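Local atomic coordinates of tryptophan synthase alpha-subunit (Pyrococcus furiosus, PDB entry 1GEQ), a protein that catalyses the aldol cleavage of indoleglycerol phosphate to indole and glyceraldehyde 3-phosphate, the alpha-subunit half of the last step of tryptophan synthesis. Residues 180-185 / 196-201; 110-115 / 123-128; 24-29 / 76-81; 5-10 / 240-245. All coordinates share one frame; numbering follows the deposited sequence.

Interaction 1 (180-185 / 196-201); sequences YDLLRR and VGFGVS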
loop_
_atom_site.group_PDB
_atom_site.type_symbol
_atom_site.label_atom_id
_atom_site.label_comp_id
_atom_site.label_asym_id
_atom_site.label_seq_id
_atom_site.Cartn_x
_atom_site.Cartn_y
_atom_site.Cartn_z
ATOM N N TYR A 180 -0.287 13.740 12.603
ATOM C CA TYR A 180 -0.678 14.983 11.954
ATOM C C TYR A 180 0.561 15.844 11.743
ATOM O O TYR A 180 0.675 16.545 10.735
ATOM C CB TYR A 180 -1.687 15.746 12.816
ATOM C CG TYR A 180 -3.113 15.271 12.668
ATOM C CD1 TYR A 180 -3.738 14.537 13.677
ATOM C CD2 TYR A 180 -3.842 15.566 11.526
ATOM C CE1 TYR A 180 -5.051 14.109 13.547
ATOM C CE2 TYR A 180 -5.164 15.139 11.384
ATOM C CZ TYR A 180 -5.762 14.417 12.402
ATOM O OH TYR A 180 -7.070 14.010 12.276
ATOM N N ASP A 181 1.485 15.793 12.702
ATOM C CA ASP A 181 2.710 16.575 12.604
ATOM C C ASP A 181 3.529 16.110 11.410
ATOM O O ASP A 181 4.094 16.925 10.671
ATOM C CB ASP A 181 3.555 16.438 13.878
ATOM C CG ASP A 181 4.894 17.157 13.773
ATOM O OD1 ASP A 181 5.925 16.495 13.519
ATOM O OD2 ASP A 181 4.910 18.397 13.925
ATOM N N LEU A 182 3.592 14.798 11.226
ATOM C CA LEU A 182 4.350 14.218 10.122
ATOM C C LEU A 182 3.748 14.705 8.789
ATOM O O LEU A 182 4.470 15.038 7.860
ATOM C CB LEU A 182 4.272 12.694 10.184
ATOM C CG LEU A 182 5.332 11.842 9.466
ATOM C CD1 LEU A 182 4.699 10.527 9.024
ATOM C CD2 LEU A 182 5.909 12.560 8.296
ATOM N N LEU A 183 2.422 14.715 8.711
ATOM C CA LEU A 183 1.733 15.159 7.497
ATOM C C LEU A 183 2.007 16.641 7.220
ATOM O O LEU A 183 2.322 17.023 6.097
ATOM C CB LEU A 183 0.223 14.926 7.639
ATOM C CG LEU A 183 -0.681 15.475 6.518
ATOM C CD1 LEU A 183 -0.249 14.922 5.157
ATOM C CD2 LEU A 183 -2.109 15.095 6.839
ATOM N N ARG A 184 1.894 17.470 8.256
ATOM C CA ARG A 184 2.141 18.903 8.122
ATOM C C ARG A 184 3.540 19.148 7.564
ATOM O O ARG A 184 3.718 19.900 6.605
ATOM C CB ARG A 184 2.016 19.602 9.480
ATOM C CG ARG A 184 2.007 21.123 9.376
ATOM C CD ARG A 184 2.363 21.800 10.695
ATOM N NE ARG A 184 3.792 21.691 10.987
ATOM C CZ ARG A 184 4.310 20.956 11.967
ATOM N NH1 ARG A 184 3.518 20.252 12.765
ATOM N NH2 ARG A 184 5.623 20.924 12.145
ATOM N N ARG A 185 4.530 18.511 8.184
ATOM C CA ARG A 185 5.923 18.625 7.772
ATOM C C ARG A 185 6.109 18.146 6.336
ATOM O O ARG A 185 6.789 18.791 5.536
ATOM C CB ARG A 185 6.822 17.807 8.724
ATOM C CG ARG A 185 7.180 18.539 10.015
ATOM C CD ARG A 185 7.542 17.582 11.141
ATOM N NE ARG A 185 8.416 16.503 10.704
ATOM C CZ ARG A 185 8.339 15.258 11.154
ATOM N NH1 ARG A 185 7.428 14.926 12.052
ATOM N NH2 ARG A 185 9.174 14.341 10.711
ATOM N N VAL A 196 -1.430 8.846 3.192
ATOM C CA VAL A 196 -1.220 8.519 4.601
ATOM C C VAL A 196 -1.920 7.222 5.006
ATOM O O VAL A 196 -3.031 6.932 4.559
ATOM C CB VAL A 196 -1.744 9.643 5.526
ATOM C CG1 VAL A 196 -1.002 10.950 5.243
ATOM C CG2 VAL A 196 -3.259 9.828 5.311
ATOM N N GLY A 197 -1.238 6.446 5.847
ATOM C CA GLY A 197 -1.789 5.199 6.353
ATOM C C GLY A 197 -1.653 5.326 7.853
ATOM O O GLY A 197 -0.678 4.854 8.446
ATOM N N PHE A 198 -2.618 6.007 8.460
ATOM C CA PHE A 198 -2.596 6.260 9.889
ATOM C C PHE A 198 -3.597 5.434 10.693
ATOM O O PHE A 198 -3.871 5.759 11.846
ATOM C CB PHE A 198 -2.859 7.749 10.139
ATOM C CG PHE A 198 -1.782 8.678 9.609
ATOM C CD1 PHE A 198 -2.047 10.036 9.458
ATOM C CD2 PHE A 198 -0.498 8.216 9.328
ATOM C CE1 PHE A 198 -1.049 10.921 9.049
ATOM C CE2 PHE A 198 0.503 9.086 8.918
ATOM C CZ PHE A 198 0.228 10.446 8.777
ATOM N N GLY A 199 -4.161 4.395 10.081
ATOM C CA GLY A 199 -5.115 3.552 10.785
ATOM C C GLY A 199 -6.514 4.138 10.823
ATOM O O GLY A 199 -7.181 4.128 11.857
ATOM N N VAL A 200 -6.950 4.660 9.682
ATOM C CA VAL A 200 -8.270 5.253 9.549
ATOM C C VAL A 200 -9.356 4.207 9.810
ATOM O O VAL A 200 -9.226 3.062 9.385
ATOM C CB VAL A 200 -8.431 5.836 8.126
ATOM C CG1 VAL A 200 -9.891 6.092 7.811
ATOM C CG2 VAL A 200 -7.615 7.117 8.014
ATOM N N SER A 201 -10.417 4.597 10.506
ATOM C CA SER A 201 -11.513 3.665 10.806
ATOM C C SER A 201 -12.881 4.342 10.732
ATOM O O SER A 201 -13.911 3.670 10.754
ATOM C CB SER A 201 -11.324 3.042 12.199
ATOM O OG SER A 201 -11.429 4.017 13.219
#
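Leu183 of helix 177-189 lies against Val196 of strand 194-197 and Phe198 just beyond it, where an outer helix of the TIM barrel packs on the sheet. The tightest point is methyl to methyl: Leu183 CD1 stands 4.0 Å from Val196 CG1, and the two side chains cross at about a right angle, which keeps their overlap to one branch of each. Leu183 holds CG trans to its own backbone N (chi1 173°), a setting that carries the isobutyl group off the helix to meet the strand. Phe198, in the loop just after the strand, turns its ring toward the helix. Leu183 CB is 4.4 Å from Phe198 CE1, at the ring edge and near its plane; Leu182 CD1 approaches Phe198 CE2 obliquely, at the same distance. One face of the Phe198 ring is occupied from within its own segment, Val196 CB sitting 3.7 Å above the ring centre. Leu162 of strand 159-163 touches Leu182, Leu183, Val196 and Phe198 alike, so the neighbouring strand belongs to the same hydrophobic cluster.

The solvent side of the helix is built differently. Asp181 takes Arg185 NH1 on OD1 at 2.6 Å, nearly along the C-O axis and close to the guanidinium plane, and Arg184 NH1 on OD2, from 38° above the carboxylate plane. This salt-bridge network fastens one helical turn to itself and does not cross to the strand. Between the segments there is no hydrogen bond, which implies that dispersion and the exclusion of water hold helix to strand, with charge confined to the outer surface.

Interaction 2 (110-115 / 123-128); sequences DGILVV and KEFTEI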
loop_
_atom_site.group_PDB
_atom_site.type_symbol
_atom_site.label_atom_id
_atom_site.label_comp_id
_atom_site.label_asym_id
_atom_site.label_seq_id
_atom_site.Cartn_x
_atom_site.Cartn_y
_atom_site.Cartn_z
ATOM N N ASP A 110 2.247 -0.881 -11.339
ATOM C CA ASP A 110 2.693 0.479 -11.631
ATOM C C ASP A 110 3.793 0.986 -10.703
ATOM O O ASP A 110 4.751 1.625 -11.148
ATOM C CB ASP A 110 1.502 1.425 -11.576
ATOM C CG ASP A 110 0.385 0.991 -12.495
ATOM O OD1 ASP A 110 -0.652 0.513 -11.992
ATOM O OD2 ASP A 110 0.557 1.118 -13.723
ATOM N N GLY A 111 3.655 0.697 -9.415
ATOM C CA GLY A 111 4.651 1.152 -8.466
ATOM C C GLY A 111 5.000 0.093 -7.448
ATOM O O GLY A 111 4.295 -0.909 -7.315
ATOM N N ILE A 112 6.100 0.313 -6.733
ATOM C CA ILE A 112 6.524 -0.641 -5.721
ATOM C C ILE A 112 7.008 0.038 -4.446
ATOM O O ILE A 112 7.651 1.093 -4.472
ATOM C CB ILE A 112 7.639 -1.564 -6.243
ATOM C CG1 ILE A 112 7.958 -2.630 -5.189
ATOM C CG2 ILE A 112 8.882 -0.750 -6.571
ATOM C CD1 ILE A 112 8.570 -3.892 -5.757
ATOM N N LEU A 113 6.676 -0.592 -3.327
ATOM C CA LEU A 113 7.057 -0.104 -2.016
ATOM C C LEU A 113 7.752 -1.238 -1.275
ATOM O O LEU A 113 7.148 -2.281 -1.013
ATOM C CB LEU A 113 5.818 0.346 -1.237
ATOM C CG LEU A 113 5.987 0.642 0.261
ATOM C CD1 LEU A 113 7.121 1.629 0.509
ATOM C CD2 LEU A 113 4.682 1.202 0.798
ATOM N N VAL A 114 9.029 -1.038 -0.971
ATOM C CA VAL A 114 9.798 -2.033 -0.242
ATOM C C VAL A 114 9.908 -1.503 1.182
ATOM O O VAL A 114 10.659 -0.568 1.459
ATOM C CB VAL A 114 11.198 -2.225 -0.855
ATOM C CG1 VAL A 114 11.925 -3.377 -0.154
ATOM C CG2 VAL A 114 11.068 -2.524 -2.337
ATOM N N VAL A 115 9.130 -2.109 2.068
ATOM C CA VAL A 115 9.049 -1.741 3.472
ATOM C C VAL A 115 10.368 -1.611 4.218
ATOM O O VAL A 115 10.619 -0.605 4.880
ATOM C CB VAL A 115 8.171 -2.755 4.234
ATOM C CG1 VAL A 115 7.938 -2.279 5.651
ATOM C CG2 VAL A 115 6.854 -2.942 3.509
ATOM N N LYS A 123 19.672 3.680 -3.574
ATOM C CA LYS A 123 20.150 4.263 -4.824
ATOM C C LYS A 123 20.136 3.252 -5.964
ATOM O O LYS A 123 19.604 3.529 -7.039
ATOM C CB LYS A 123 21.563 4.819 -4.636
ATOM C CG LYS A 123 21.612 6.075 -3.784
ATOM C CD LYS A 123 20.956 7.237 -4.511
ATOM C CE LYS A 123 20.914 8.495 -3.658
ATOM N NZ LYS A 123 20.361 9.649 -4.431
ATOM N N GLU A 124 20.722 2.084 -5.724
ATOM C CA GLU A 124 20.770 1.028 -6.728
ATOM C C GLU A 124 19.351 0.650 -7.127
ATOM O O GLU A 124 19.021 0.563 -8.310
ATOM C CB GLU A 124 21.472 -0.204 -6.163
ATOM C CG GLU A 124 21.560 -1.364 -7.131
ATOM C CD GLU A 124 21.895 -2.673 -6.444
ATOM O OE1 GLU A 124 21.043 -3.185 -5.684
ATOM O OE2 GLU A 124 23.010 -3.188 -6.658
ATOM N N PHE A 125 18.515 0.426 -6.120
ATOM C CA PHE A 125 17.131 0.046 -6.348
ATOM C C PHE A 125 16.384 1.039 -7.234
ATOM O O PHE A 125 15.751 0.648 -8.216
ATOM C CB PHE A 125 16.396 -0.094 -5.015
ATOM C CG PHE A 125 14.998 -0.605 -5.160
ATOM C CD1 PHE A 125 14.763 -1.935 -5.497
ATOM C CD2 PHE A 125 13.916 0.257 -5.030
ATOM C CE1 PHE A 125 13.469 -2.397 -5.699
ATOM C CE2 PHE A 125 12.619 -0.196 -5.235
ATOM C CZ PHE A 125 12.396 -1.525 -5.572
ATOM N N THR A 126 16.453 2.321 -6.883
ATOM C CA THR A 126 15.765 3.360 -7.647
ATOM C C THR A 126 16.234 3.403 -9.095
ATOM O O THR A 126 15.465 3.731 -10.002
ATOM C CB THR A 126 15.986 4.759 -7.022
ATOM O OG1 THR A 126 17.385 5.064 -7.007
ATOM C CG2 THR A 126 15.449 4.793 -5.602
ATOM N N GLU A 127 17.504 3.072 -9.301
ATOM C CA GLU A 127 18.104 3.059 -10.628
ATOM C C GLU A 127 17.443 2.006 -11.507
ATOM O O GLU A 127 16.996 2.289 -12.619
ATOM C CB GLU A 127 19.597 2.755 -10.505
ATOM C CG GLU A 127 20.313 2.566 -11.822
ATOM C CD GLU A 127 21.775 2.184 -11.637
ATOM O OE1 GLU A 127 22.547 3.007 -11.096
ATOM O OE2 GLU A 127 22.148 1.056 -12.032
ATOM N N ILE A 128 17.393 0.785 -10.988
ATOM C CA ILE A 128 16.807 -0.348 -11.695
ATOM C C ILE A 128 15.301 -0.188 -11.891
ATOM O O ILE A 128 14.761 -0.541 -12.941
ATOM C CB ILE A 128 17.087 -1.640 -10.920
ATOM C CG1 ILE A 128 18.600 -1.802 -10.746
ATOM C CG2 ILE A 128 16.495 -2.832 -11.647
ATOM C CD1 ILE A 128 18.996 -2.769 -9.653
#
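Phe125 of helix 122-132 makes a purely apolar contact with Ile112 and Val114 of strand 111-114, joining the first two elements of a beta-alpha-beta unit that strand 135-140 completes, the repeating step of a TIM barrel. It consists of one aromatic ring set against two branched side chains. Ile112 and Val114 are alternate residues of the strand, and both side chains start toward the helix. Ile112 CG2 lies at the edge of the ring, near its plane, 3.7 Å from Phe125 CZ. Val114 CG2 comes in obliquely, 3.6 Å from Phe125 CZ and 4.0 Å from Phe125 CE2. Both methyls therefore converge on the ring end at Phe125 CZ. With CG trans to the backbone N (chi1 -175°), the phenyl group extends from the helix far enough to bridge backbones that remain 9.8 Å apart between the CA atoms of Val114 and Phe125. Replacing Phe125 by an alanine would probably leave both CG2 methyls without their aromatic partner and open a gap between strand and helix.

Polar bonding stays within the helix. Lys123 O accepts from Glu127 N and from Thr126 OG1, the hydroxyl lying 2.7 Å away, and both donors arrive from the same face of its carbonyl plane. Around the buried ring, Leu101 and Val97 of helix 97-107 and Ile92 of helix 89-95 also touch Phe125. Leu101 meets Ile112 as well, and Tyr89 meets Val114, so the ring packs where the strand, its following helix and the two preceding helices converge.

Interaction 3 (24-29 / 76-81); sequences FLLALD and RRHSST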
loop_
_atom_site.group_PDB
_atom_site.type_symbol
_atom_site.label_atom_id
_atom_site.label_comp_id
_atom_site.label_asym_id
_atom_site.label_seq_id
_atom_site.Cartn_x
_atom_site.Cartn_y
_atom_site.Cartn_z
ATOM N N PHE A 24 -12.164 -9.203 -4.190
ATOM C CA PHE A 24 -12.215 -8.003 -3.362
ATOM C C PHE A 24 -11.792 -6.786 -4.178
ATOM O O PHE A 24 -12.435 -5.744 -4.112
ATOM C CB PHE A 24 -11.295 -8.136 -2.138
ATOM C CG PHE A 24 -11.652 -9.278 -1.212
ATOM C CD1 PHE A 24 -12.968 -9.729 -1.101
ATOM C CD2 PHE A 24 -10.678 -9.864 -0.408
ATOM C CE1 PHE A 24 -13.305 -10.744 -0.198
ATOM C CE2 PHE A 24 -11.005 -10.877 0.496
ATOM C CZ PHE A 24 -12.322 -11.320 0.599
ATOM N N LEU A 25 -10.708 -6.917 -4.935
ATOM C CA LEU A 25 -10.207 -5.810 -5.749
ATOM C C LEU A 25 -11.244 -5.311 -6.753
ATOM O O LEU A 25 -11.463 -4.103 -6.894
ATOM C CB LEU A 25 -8.933 -6.234 -6.491
ATOM C CG LEU A 25 -7.685 -6.511 -5.644
ATOM C CD1 LEU A 25 -6.543 -6.933 -6.549
ATOM C CD2 LEU A 25 -7.318 -5.276 -4.847
ATOM N N LEU A 26 -11.882 -6.241 -7.454
ATOM C CA LEU A 26 -12.895 -5.882 -8.441
ATOM C C LEU A 26 -14.076 -5.170 -7.786
ATOM O O LEU A 26 -14.666 -4.265 -8.370
ATOM C CB LEU A 26 -13.363 -7.144 -9.176
ATOM C CG LEU A 26 -12.288 -7.747 -10.088
ATOM C CD1 LEU A 26 -12.678 -9.151 -10.527
ATOM C CD2 LEU A 26 -12.097 -6.839 -11.290
ATOM N N ALA A 27 -14.418 -5.565 -6.566
ATOM C CA ALA A 27 -15.530 -4.931 -5.874
ATOM C C ALA A 27 -15.205 -3.526 -5.357
ATOM O O ALA A 27 -16.089 -2.668 -5.291
ATOM C CB ALA A 27 -16.000 -5.811 -4.720
ATOM N N LEU A 28 -13.949 -3.285 -4.983
ATOM C CA LEU A 28 -13.562 -1.975 -4.458
ATOM C C LEU A 28 -13.043 -1.007 -5.520
ATOM O O LEU A 28 -12.903 0.194 -5.263
ATOM C CB LEU A 28 -12.483 -2.133 -3.382
ATOM C CG LEU A 28 -12.838 -2.929 -2.122
ATOM C CD1 LEU A 28 -11.607 -3.064 -1.230
ATOM C CD2 LEU A 28 -13.965 -2.231 -1.383
ATOM N N ASP A 29 -12.759 -1.523 -6.707
ATOM C CA ASP A 29 -12.221 -0.697 -7.778
ATOM C C ASP A 29 -12.969 0.610 -8.066
ATOM O O ASP A 29 -12.339 1.648 -8.241
ATOM C CB ASP A 29 -12.126 -1.506 -9.068
ATOM C CG ASP A 29 -11.214 -0.856 -10.091
ATOM O OD1 ASP A 29 -11.438 -1.041 -11.302
ATOM O OD2 ASP A 29 -10.263 -0.159 -9.674
ATOM N N ARG A 76 -5.892 -6.683 -14.238
ATOM C CA ARG A 76 -5.587 -5.839 -15.384
ATOM C C ARG A 76 -6.524 -6.084 -16.561
ATOM O O ARG A 76 -6.676 -5.225 -17.428
ATOM C CB ARG A 76 -4.129 -6.038 -15.811
ATOM C CG ARG A 76 -3.148 -5.224 -14.985
ATOM C CD ARG A 76 -3.356 -3.739 -15.256
ATOM N NE ARG A 76 -2.593 -2.887 -14.349
ATOM C CZ ARG A 76 -3.147 -2.030 -13.498
ATOM N NH1 ARG A 76 -4.467 -1.914 -13.437
ATOM N NH2 ARG A 76 -2.386 -1.286 -12.707
ATOM N N ARG A 77 -7.156 -7.253 -16.587
ATOM C CA ARG A 77 -8.094 -7.582 -17.651
ATOM C C ARG A 77 -9.376 -6.773 -17.507
ATOM O O ARG A 77 -10.126 -6.623 -18.470
ATOM C CB ARG A 77 -8.459 -9.067 -17.616
ATOM C CG ARG A 77 -7.624 -9.953 -18.509
ATOM C CD ARG A 77 -8.098 -11.390 -18.388
ATOM N NE ARG A 77 -6.997 -12.288 -18.067
ATOM C CZ ARG A 77 -6.021 -12.602 -18.911
ATOM N NH1 ARG A 77 -6.012 -12.094 -20.136
ATOM N NH2 ARG A 77 -5.045 -13.413 -18.522
ATOM N N HIS A 78 -9.633 -6.249 -16.315
ATOM C CA HIS A 78 -10.857 -5.488 -16.114
ATOM C C HIS A 78 -10.666 -4.044 -15.662
ATOM O O HIS A 78 -11.630 -3.286 -15.607
ATOM C CB HIS A 78 -11.767 -6.202 -15.106
ATOM C CG HIS A 78 -11.833 -7.689 -15.288
ATOM N ND1 HIS A 78 -10.905 -8.549 -14.740
ATOM C CD2 HIS A 78 -12.712 -8.466 -15.963
ATOM C CE1 HIS A 78 -11.210 -9.789 -15.067
ATOM N NE2 HIS A 78 -12.301 -9.770 -15.811
ATOM N N SER A 79 -9.438 -3.647 -15.338
ATOM C CA SER A 79 -9.225 -2.285 -14.862
ATOM C C SER A 79 -7.842 -1.698 -15.106
ATOM O O SER A 79 -6.862 -2.415 -15.288
ATOM C CB SER A 79 -9.532 -2.218 -13.363
ATOM O OG SER A 79 -9.285 -0.923 -12.840
ATOM N N SER A 80 -7.782 -0.372 -15.101
ATOM C CA SER A 80 -6.535 0.341 -15.304
ATOM C C SER A 80 -6.121 1.085 -14.033
ATOM O O SER A 80 -5.158 1.842 -14.029
ATOM C CB SER A 80 -6.683 1.329 -16.467
ATOM O OG SER A 80 -7.778 2.202 -16.254
ATOM N N THR A 81 -6.847 0.861 -12.947
ATOM C CA THR A 81 -6.532 1.523 -11.684
ATOM C C THR A 81 -5.102 1.212 -11.272
ATOM O O THR A 81 -4.680 0.055 -11.262
ATOM C CB THR A 81 -7.496 1.074 -10.576
ATOM O OG1 THR A 81 -8.839 1.362 -10.985
ATOM C CG2 THR A 81 -7.203 1.801 -9.258
#
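Asp29 turns its CG trans to the backbone N (chi1 -163°) and Ser79 does the same with OG, while Thr81 places OG1 beside its own N (chi1 -58°); together these settings bring two hydroxyls to one carboxylate. This pair of hydrogen bonds ties the end region of helix 18-28 to the ST turn that leads into strand 83-87, on the outside of the TIM barrel. Each carboxylate oxygen has its own donor. Ser79 OG gives to Asp29 OD1 at 2.6 Å, on the syn side and somewhat out of the carboxylate plane. Thr81 OG1 gives to Asp29 OD2 at 2.5 Å, so short that the exact length is doubtful. Ser79 OG also accepts from Thr81 N at 3.0 Å, nearly straight at 172°, which defines the turn and holds the serine hydroxyl in position for Asp29. With an alanine replacing Asp29, both hydroxyls would probably lose their carboxylate acceptor, Thr81 OG1 being the less restrained since Ser79 OG still accepts from Thr81 N.

Arg76 works as a second shell. Its NH1 and NH2 both grip Thr81 O end-on, from above the carbonyl plane, while NH1 also bonds to Ser79 O; Asp110 pairs with the same guanidinium by a salt bridge. Beside the carboxylate lies a small apolar touch on the more exposed side, where Leu26 CD2 rests 3.9 Å from His78 CB.

Interaction 4 (5-10 / 240-245); sequences GSLIPY and KKVEEL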
loop_
_atom_site.group_PDB
_atom_site.type_symbol
_atom_site.label_atom_id
_atom_site.label_comp_id
_atom_site.label_asym_id
_atom_site.label_seq_id
_atom_site.Cartn_x
_atom_site.Cartn_y
_atom_site.Cartn_z
ATOM N N GLY A 5 -7.610 13.461 -3.277
ATOM C CA GLY A 5 -8.803 13.084 -2.545
ATOM C C GLY A 5 -9.143 11.605 -2.642
ATOM O O GLY A 5 -10.207 11.170 -2.203
ATOM N N SER A 6 -8.226 10.829 -3.208
ATOM C CA SER A 6 -8.429 9.402 -3.399
ATOM C C SER A 6 -8.356 8.524 -2.156
ATOM O O SER A 6 -7.583 8.778 -1.222
ATOM C CB SER A 6 -7.409 8.862 -4.412
ATOM O OG SER A 6 -7.665 9.333 -5.719
ATOM N N LEU A 7 -9.173 7.476 -2.170
ATOM C CA LEU A 7 -9.161 6.498 -1.098
ATOM C C LEU A 7 -8.321 5.403 -1.735
ATOM O O LEU A 7 -8.523 5.055 -2.906
ATOM C CB LEU A 7 -10.575 5.993 -0.792
ATOM C CG LEU A 7 -10.836 5.753 0.692
ATOM C CD1 LEU A 7 -10.784 7.086 1.419
ATOM C CD2 LEU A 7 -12.194 5.093 0.896
ATOM N N ILE A 8 -7.369 4.871 -0.975
ATOM C CA ILE A 8 -6.471 3.846 -1.486
ATOM C C ILE A 8 -6.563 2.601 -0.618
ATOM O O ILE A 8 -5.993 2.550 0.467
ATOM C CB ILE A 8 -5.014 4.369 -1.477
ATOM C CG1 ILE A 8 -4.933 5.657 -2.307
ATOM C CG2 ILE A 8 -4.056 3.296 -1.991
ATOM C CD1 ILE A 8 -3.669 6.465 -2.063
ATOM N N PRO A 9 -7.297 1.581 -1.090
ATOM C CA PRO A 9 -7.408 0.363 -0.285
ATOM C C PRO A 9 -6.096 -0.417 -0.246
ATOM O O PRO A 9 -5.319 -0.400 -1.210
ATOM C CB PRO A 9 -8.504 -0.438 -1.003
ATOM C CG PRO A 9 -9.263 0.606 -1.829
ATOM C CD PRO A 9 -8.153 1.518 -2.285
ATOM N N TYR A 10 -5.841 -1.072 0.884
ATOM C CA TYR A 10 -4.676 -1.934 1.021
ATOM C C TYR A 10 -5.281 -3.305 1.319
ATOM O O TYR A 10 -6.196 -3.409 2.138
ATOM C CB TYR A 10 -3.780 -1.556 2.207
ATOM C CG TYR A 10 -2.877 -2.716 2.596
ATOM C CD1 TYR A 10 -1.645 -2.913 1.970
ATOM C CD2 TYR A 10 -3.328 -3.698 3.492
ATOM C CE1 TYR A 10 -0.887 -4.063 2.213
ATOM C CE2 TYR A 10 -2.582 -4.847 3.736
ATOM C CZ TYR A 10 -1.367 -5.029 3.091
ATOM O OH TYR A 10 -0.657 -6.197 3.300
ATOM N N LYS A 240 -19.449 -1.695 1.881
ATOM C CA LYS A 240 -20.191 -0.898 2.846
ATOM C C LYS A 240 -19.265 -0.062 3.724
ATOM O O LYS A 240 -19.588 1.070 4.072
ATOM C CB LYS A 240 -21.074 -1.802 3.711
ATOM C CG LYS A 240 -22.333 -2.252 2.991
ATOM C CD LYS A 240 -23.324 -1.108 2.879
ATOM C CE LYS A 240 -24.089 -0.936 4.186
ATOM N NZ LYS A 240 -24.557 0.467 4.394
ATOM N N LYS A 241 -18.108 -0.615 4.070
ATOM C CA LYS A 241 -17.161 0.119 4.901
ATOM C C LYS A 241 -16.523 1.271 4.114
ATOM O O LYS A 241 -16.372 2.375 4.639
ATOM C CB LYS A 241 -16.090 -0.836 5.446
ATOM C CG LYS A 241 -14.950 -0.151 6.177
ATOM C CD LYS A 241 -15.418 0.911 7.168
ATOM C CE LYS A 241 -15.616 0.378 8.574
ATOM N NZ LYS A 241 -15.557 1.502 9.566
ATOM N N VAL A 242 -16.139 1.017 2.867
ATOM C CA VAL A 242 -15.544 2.067 2.045
ATOM C C VAL A 242 -16.605 3.140 1.809
ATOM O O VAL A 242 -16.313 4.335 1.830
ATOM C CB VAL A 242 -15.047 1.512 0.682
ATOM C CG1 VAL A 242 -14.606 2.653 -0.224
ATOM C CG2 VAL A 242 -13.889 0.550 0.910
ATOM N N GLU A 243 -17.848 2.712 1.600
ATOM C CA GLU A 243 -18.925 3.660 1.381
ATOM C C GLU A 243 -19.067 4.580 2.582
ATOM O O GLU A 243 -19.203 5.795 2.431
ATOM C CB GLU A 243 -20.236 2.921 1.112
ATOM C CG GLU A 243 -20.563 2.812 -0.359
ATOM C CD GLU A 243 -21.721 1.874 -0.642
ATOM O OE1 GLU A 243 -22.701 1.875 0.132
ATOM O OE2 GLU A 243 -21.649 1.144 -1.651
ATOM N N GLU A 244 -19.028 4.001 3.778
ATOM C CA GLU A 244 -19.131 4.786 4.998
ATOM C C GLU A 244 -17.986 5.800 5.085
ATOM O O GLU A 244 -18.187 6.958 5.453
ATOM C CB GLU A 244 -19.086 3.864 6.218
ATOM C CG GLU A 244 -18.887 4.593 7.542
ATOM C CD GLU A 244 -18.426 3.655 8.653
ATOM O OE1 GLU A 244 -17.965 4.150 9.706
ATOM O OE2 GLU A 244 -18.528 2.422 8.467
ATOM N N LEU A 245 -16.782 5.356 4.749
ATOM C CA LEU A 245 -15.623 6.234 4.808
ATOM C C LEU A 245 -15.692 7.335 3.757
ATOM O O LEU A 245 -15.125 8.411 3.941
ATOM C CB LEU A 245 -14.343 5.418 4.636
ATOM C CG LEU A 245 -14.095 4.426 5.776
ATOM C CD1 LEU A 245 -12.838 3.615 5.489
ATOM C CD2 LEU A 245 -13.965 5.183 7.091
#
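Leu7 on strand 6-12 meets Val242 and Leu245 of helix 235-246, so that the first strand of the TIM barrel packs against the last helix of the chain, with some 230 positions of sequence between the two segments. Apolar contact accounts for everything between the two segments. Val242 and Leu245, three positions apart, present the same side of the helix to the strand. Leu7 and Val242 pass alongside in antiparallel sense, meeting through one methyl of each, and Leu245 adds its CB to the same leucine methyl. Val219 of the last strand, 216-219, touches both Leu7 and Leu245, and Leu223 of helix 221-230 touches Val242.

Hydrogen bonding runs along other lines. The backbone of Leu7 pairs with Gly33 and those of Ser6 and Ile8 with Val217, placing strand 6-12 between its barrel neighbours and closing the sheet. Charged groups keep to the outer part of the helix: Lys241 NZ and Glu244 OE2 form a salt bridge at 3.3 Å, with a weak hydrogen bond, one turn apart. The strand-to-helix contact itself comes down to one methyl, Leu7 CD2, 3.6 Å from Val242 CG1 and 4.3 Å from Leu245 CB.

Overall arrangement
Interactions 1, 2 and 4 are buried and apolar, each setting a helix of the outer layer against the same closed parallel sheet, with no hydrogen bond across. Interaction 3 lies at the surface and relies chiefly on carboxylate-hydroxyl bonds between a helix and a loop. Interaction 2 joins a strand to the helix that follows it, interaction 1 a helix to the next strand, and interaction 4 the two ends of the chain. Interactions 2 and 3 meet through the Arg76-Asp110 salt bridge, interactions 3 and 4 through Leu28 against Val242 and Pro9, and interactions 1 and 4 where Ser201 touches Lys241 and Leu245.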